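Local coordinates for uncharacterized protein (PDB 5HBA) that probably serves as the globular recognition head of complement component C1q subunit A, acting in innate immunity through the classical complement pathway, at residues A[20-25]-A[106-111]; A[55-60]-A[121-126]. One frame throughout, in Å; residues are numbered along the deposited sequence.

Contact 1 (A[20-25]-A[106-111]); sequences QPVTFN and IEPFAG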
loop_
_atom_site.group_PDB
_atom_site.type_symbol
_atom_site.label_atom_id
_atom_site.label_comp_id
_atom_site.label_asym_id
_atom_site.label_seq_id
_atom_site.Cartn_x
_atom_site.Cartn_y
_atom_site.Cartn_z
ATOM N N GLN A 20 11.618 18.272 4.857
ATOM C CA GLN A 20 12.905 17.691 4.491
ATOM C C GLN A 20 12.660 16.212 4.269
ATOM O O GLN A 20 11.719 15.646 4.850
ATOM C CB GLN A 20 13.926 17.865 5.628
ATOM C CG GLN A 20 14.274 19.318 5.918
ATOM C CD GLN A 20 15.431 19.466 6.900
ATOM O OE1 GLN A 20 15.774 18.533 7.626
ATOM N NE2 GLN A 20 16.040 20.647 6.917
ATOM N N PRO A 21 13.503 15.566 3.451
ATOM C CA PRO A 21 13.310 14.126 3.242
ATOM C C PRO A 21 13.404 13.332 4.541
ATOM O O PRO A 21 14.304 13.560 5.360
ATOM C CB PRO A 21 14.457 13.748 2.301
ATOM C CG PRO A 21 14.724 15.002 1.530
ATOM C CD PRO A 21 14.443 16.153 2.475
ATOM N N VAL A 22 12.470 12.409 4.729
ATOM C CA VAL A 22 12.555 11.490 5.862
ATOM C C VAL A 22 13.823 10.674 5.726
ATOM O O VAL A 22 14.090 10.112 4.648
ATOM C CB VAL A 22 11.365 10.515 5.897
ATOM C CG1 VAL A 22 11.514 9.533 7.082
ATOM C CG2 VAL A 22 10.049 11.277 5.989
ATOM N N THR A 23 14.611 10.603 6.796
ATOM C CA THR A 23 15.801 9.748 6.799
ATOM C C THR A 23 15.512 8.460 7.586
ATOM O O THR A 23 14.561 8.409 8.381
ATOM C CB THR A 23 17.061 10.488 7.319
ATOM O OG1 THR A 23 16.857 10.893 8.675
ATOM C CG2 THR A 23 17.348 11.740 6.459
ATOM N N PHE A 24 16.303 7.417 7.346
ATOM C CA PHE A 24 15.994 6.086 7.877
ATOM C C PHE A 24 17.214 5.501 8.596
ATOM O O PHE A 24 18.340 5.819 8.239
ATOM C CB PHE A 24 15.558 5.162 6.730
ATOM C CG PHE A 24 14.359 5.677 5.944
ATOM C CD1 PHE A 24 14.526 6.566 4.894
ATOM C CD2 PHE A 24 13.069 5.259 6.260
ATOM C CE1 PHE A 24 13.432 7.042 4.171
ATOM C CE2 PHE A 24 11.963 5.734 5.553
ATOM C CZ PHE A 24 12.140 6.628 4.505
ATOM N N ASN A 25 17.001 4.659 9.605
ATOM C CA ASN A 25 18.131 4.077 10.343
ATOM C C ASN A 25 18.277 2.556 10.196
ATOM O O ASN A 25 19.100 1.939 10.873
ATOM C CB ASN A 25 18.109 4.475 11.830
ATOM C CG ASN A 25 16.881 3.970 12.554
ATOM O OD1 ASN A 25 15.782 3.919 11.990
ATOM N ND2 ASN A 25 17.050 3.608 13.820
ATOM N N ILE A 106 10.125 10.802 0.580
ATOM C CA ILE A 106 9.034 11.276 1.362
ATOM C C ILE A 106 9.479 12.310 2.335
ATOM O O ILE A 106 10.555 12.349 2.792
ATOM C CB ILE A 106 8.278 10.158 2.075
ATOM C CG1 ILE A 106 9.182 9.400 3.059
ATOM C CG2 ILE A 106 7.688 9.228 1.058
ATOM C CD1 ILE A 106 8.527 8.279 3.823
ATOM N N GLU A 107 8.535 13.113 2.674
ATOM C CA GLU A 107 8.614 14.410 3.327
ATOM C C GLU A 107 7.349 14.673 4.151
ATOM O O GLU A 107 6.218 14.519 3.657
ATOM C CB GLU A 107 8.906 15.497 2.274
ATOM C CG GLU A 107 9.092 16.892 2.771
ATOM C CD GLU A 107 9.422 17.855 1.631
ATOM O OE1 GLU A 107 9.462 17.411 0.457
ATOM O OE2 GLU A 107 9.630 19.052 1.905
ATOM N N PRO A 108 7.534 14.895 5.431
ATOM C CA PRO A 108 6.396 15.292 6.260
ATOM C C PRO A 108 6.109 16.780 6.105
ATOM O O PRO A 108 7.021 17.552 5.776
ATOM C CB PRO A 108 6.876 15.010 7.694
ATOM C CG PRO A 108 8.224 14.318 7.560
ATOM C CD PRO A 108 8.767 14.726 6.226
ATOM N N PHE A 109 4.855 17.165 6.324
ATOM C CA PHE A 109 4.474 18.573 6.426
ATOM C C PHE A 109 3.360 18.752 7.463
ATOM O O PHE A 109 2.745 17.774 7.895
ATOM C CB PHE A 109 4.096 19.165 5.061
ATOM C CG PHE A 109 2.847 18.584 4.438
ATOM C CD1 PHE A 109 2.878 17.354 3.787
ATOM C CD2 PHE A 109 1.652 19.309 4.436
ATOM C CE1 PHE A 109 1.729 16.836 3.189
ATOM C CE2 PHE A 109 0.497 18.804 3.825
ATOM C CZ PHE A 109 0.533 17.567 3.206
ATOM N N ALA A 110 3.143 19.985 7.907
ATOM C CA ALA A 110 2.043 20.267 8.820
ATOM C C ALA A 110 0.833 20.697 7.994
ATOM O O ALA A 110 0.731 21.852 7.564
ATOM C CB ALA A 110 2.425 21.340 9.822
ATOM N N GLY A 111 -0.069 19.748 7.765
ATOM C CA GLY A 111 -1.239 19.956 6.926
ATOM C C GLY A 111 -2.222 21.010 7.398
ATOM O O GLY A 111 -3.075 21.444 6.629
HETATM O O HOH W 1 12.579 9.743 2.107
#

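Contact 2 (A[55-60]-A[121-126]); sequences HASSEG and RLYAVF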
loop_
_atom_site.group_PDB
_atom_site.type_symbol
_atom_site.label_atom_id
_atom_site.label_comp_id
_atom_site.label_asym_id
_atom_site.label_seq_id
_atom_site.Cartn_x
_atom_site.Cartn_y
_atom_site.Cartn_z
ATOM N N HIS A 55 4.538 3.420 4.496
ATOM C CA HIS A 55 3.590 3.224 5.600
ATOM C C HIS A 55 4.191 3.911 6.814
ATOM O O HIS A 55 5.310 3.576 7.241
ATOM C CB HIS A 55 3.383 1.732 5.922
ATOM C CG HIS A 55 3.136 0.874 4.725
ATOM N ND1 HIS A 55 1.918 0.787 4.088
ATOM C CD2 HIS A 55 3.965 0.017 4.057
ATOM C CE1 HIS A 55 2.003 -0.048 3.082
ATOM N NE2 HIS A 55 3.226 -0.528 3.026
ATOM N N ALA A 56 3.469 4.869 7.382
ATOM C CA ALA A 56 4.080 5.713 8.409
ATOM C C ALA A 56 3.106 6.160 9.489
ATOM O O ALA A 56 1.924 6.389 9.212
ATOM C CB ALA A 56 4.751 6.933 7.755
ATOM N N SER A 57 3.618 6.301 10.713
ATOM C CA SER A 57 2.819 6.788 11.829
ATOM C C SER A 57 3.542 7.794 12.712
ATOM O O SER A 57 4.759 7.717 12.924
ATOM C CB SER A 57 2.247 5.645 12.697
ATOM O OG SER A 57 3.198 4.644 12.971
ATOM N N SER A 58 2.759 8.728 13.232
ATOM C CA SER A 58 3.218 9.713 14.196
ATOM C C SER A 58 2.062 9.911 15.162
ATOM O O SER A 58 0.929 9.546 14.845
ATOM C CB SER A 58 3.510 11.031 13.481
ATOM O OG SER A 58 3.880 12.031 14.411
ATOM N N GLU A 59 2.332 10.490 16.327
ATOM C CA GLU A 59 1.261 10.843 17.253
ATOM C C GLU A 59 0.524 12.075 16.718
ATOM O O GLU A 59 1.154 13.068 16.345
ATOM C CB GLU A 59 1.838 11.117 18.650
ATOM C CG GLU A 59 0.808 11.489 19.718
ATOM C CD GLU A 59 0.178 10.277 20.387
ATOM O OE1 GLU A 59 0.301 9.156 19.839
ATOM O OE2 GLU A 59 -0.440 10.446 21.465
ATOM N N GLY A 60 -0.804 12.003 16.649
ATOM C CA GLY A 60 -1.591 13.120 16.155
ATOM C C GLY A 60 -1.597 13.196 14.638
ATOM O O GLY A 60 -1.294 12.210 13.961
ATOM N N ARG A 121 8.413 12.675 16.282
ATOM C CA ARG A 121 8.925 11.354 15.953
ATOM C C ARG A 121 8.084 10.759 14.842
ATOM O O ARG A 121 6.878 11.052 14.723
ATOM C CB ARG A 121 8.872 10.413 17.162
ATOM C CG ARG A 121 9.745 10.816 18.329
ATOM C CD ARG A 121 9.787 9.689 19.379
ATOM N NE ARG A 121 10.170 8.418 18.758
ATOM C CZ ARG A 121 10.315 7.262 19.406
ATOM N NH1 ARG A 121 10.115 7.193 20.718
ATOM N NH2 ARG A 121 10.667 6.171 18.738
ATOM N N LEU A 122 8.709 9.918 14.025
ATOM C CA LEU A 122 7.994 9.321 12.901
ATOM C C LEU A 122 8.470 7.903 12.634
ATOM O O LEU A 122 9.652 7.673 12.378
ATOM C CB LEU A 122 8.171 10.170 11.641
ATOM C CG LEU A 122 7.607 9.631 10.319
ATOM C CD1 LEU A 122 6.086 9.793 10.261
ATOM C CD2 LEU A 122 8.275 10.350 9.141
ATOM N N TYR A 123 7.540 6.953 12.693
ATOM C CA TYR A 123 7.830 5.583 12.315
ATOM C C TYR A 123 7.508 5.474 10.838
ATOM O O TYR A 123 6.442 5.916 10.409
ATOM C CB TYR A 123 6.942 4.642 13.109
ATOM C CG TYR A 123 7.085 3.177 12.773
ATOM C CD1 TYR A 123 8.098 2.405 13.342
ATOM C CD2 TYR A 123 6.182 2.551 11.919
ATOM C CE1 TYR A 123 8.212 1.047 13.054
ATOM C CE2 TYR A 123 6.293 1.203 11.620
ATOM C CZ TYR A 123 7.308 0.462 12.188
ATOM O OH TYR A 123 7.417 -0.875 11.895
ATOM N N ALA A 124 8.425 4.929 10.044
ATOM C CA ALA A 124 8.167 4.854 8.607
ATOM C C ALA A 124 8.832 3.665 7.929
ATOM O O ALA A 124 9.993 3.368 8.197
ATOM C CB ALA A 124 8.584 6.174 7.920
ATOM N N VAL A 125 8.076 2.991 7.063
ATOM C CA VAL A 125 8.609 1.967 6.171
ATOM C C VAL A 125 8.399 2.469 4.742
ATOM O O VAL A 125 7.281 2.806 4.360
ATOM C CB VAL A 125 7.899 0.597 6.377
ATOM C CG1 VAL A 125 8.444 -0.442 5.401
ATOM C CG2 VAL A 125 8.093 0.093 7.821
ATOM N N PHE A 126 9.478 2.567 3.972
ATOM C CA PHE A 126 9.415 3.100 2.614
ATOM C C PHE A 126 9.918 1.993 1.700
ATOM O O PHE A 126 11.033 1.483 1.889
ATOM C CB PHE A 126 10.327 4.330 2.509
ATOM C CG PHE A 126 10.198 5.107 1.220
ATOM C CD1 PHE A 126 9.072 4.989 0.406
ATOM C CD2 PHE A 126 11.220 5.968 0.821
ATOM C CE1 PHE A 126 8.963 5.721 -0.774
ATOM C CE2 PHE A 126 11.113 6.707 -0.363
ATOM C CZ PHE A 126 9.983 6.576 -1.164
HETATM O O HOH W 2 4.978 11.155 17.113
#

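Contact 1 (A[20-25]-A[106-111])
Val-22 sets CG2 anti to its carbonyl carbon, and Ile-106 sets CG1 between its backbone N and carbonyl carbon (chi1 61°), which brings the two branches together. CG2 of Val-22 lies 3.6 Å from CG1 of Ile-106, the two side chains crossing at a slant. The same CG2 also packs on CD of Pro-108, at 3.7 Å. Beyond CG1 the Ile-106 chain is extended, and CD1 arrives near the plane of the Phe-24 ring, at its edge, 4.0 Å from CZ. Within the loop, CG1 of Val-22 sits over one face of that ring, offset toward the rim. One direct backbone bond ties the segments: Val-22 N donates to Ile-106 O at 2.7 Å, nearly straight at 170°. CA of Pro-21 makes a CA-H...O contact of 3.3 Å with the same Ile-106 O. A water extends the link: it accepts from Ile-106 N and can donate to Val-22 O. With an alanine here in place of Ile-106, CG1 and CD1 would be gone, which would probably open a gap beside Val-22 CG2 and leave CZ of Phe-24 without this neighbour. Farther along, CG of Glu-107 lies against the backbone of Gln-20, and OE1 of Glu-107 accepts a hydrogen bond from Trp-105 NE1. The arrangement is a loop running beside strand 103-109, with Val-22 and Phe-24 buried in the core of the C1q jelly-roll sandwich.

Contact 2 (A[55-60]-A[121-126])
Strands 55-59 and 123-126 run antiparallel, their axes 4.6 Å apart at closest approach and 170° between directions. His-55 with Val-125 and Ser-57 with Tyr-123 are hydrogen-bonded pairs, each with two N-H...O bonds; His-55 N reaches Val-125 O at 2.8 Å in the carbonyl plane. Ala-56 with Ala-124 is the non-hydrogen-bonded pair between them. There the chains come close, and the two CB atoms meet at 3.9 Å. CD1 of Leu-122 joins them on this face, 4.0 Å from CB of Ala-56. On the face of His-55, Ser-57, Tyr-123 and Val-125, OG of Ser-57 lies alongside CB of Tyr-123 at 3.7 Å. The Tyr-123 ring leaves with CG anti to the backbone N (chi1 177°), and its CD2 also borders that OG. Beyond the Ser-57 and Tyr-123 pair, a water accepts from Glu-59 N and donates to Arg-121 O. His-55 ND1 is held by Ser-91 OG of strand 87-98. That strand pairs with 48-59 on one side, and strand 5-10 pairs with 120-133 on the other. Ala-56 and Leu-122 pack on strand 62-68 of the facing sheet, while His-55, Tyr-123 and Val-125 pack on a second subunit, another copy of this protein.

In the fold
The centres of contacts 1 and 2 lie about 9 Å apart, and the two touch across the interior of one C1q domain. Contact 2 joins two neighbouring strands of one sheet. Contact 1 ties a loop to strand 103-109 of the other sheet. Phe-24 CZ packs on Phe-126 CB at 3.5 Å, and Val-22 CG2 meets Leu-122 CD2 at 3.7 Å, so the loop bridges the two sheets. Along the chain the order is 20-25, 55-60, 106-111, 121-126. Strand 103-109 is followed directly by strand 120-133. Because the segments alternate, both contacts bring distant parts of the sequence together in one all-beta domain.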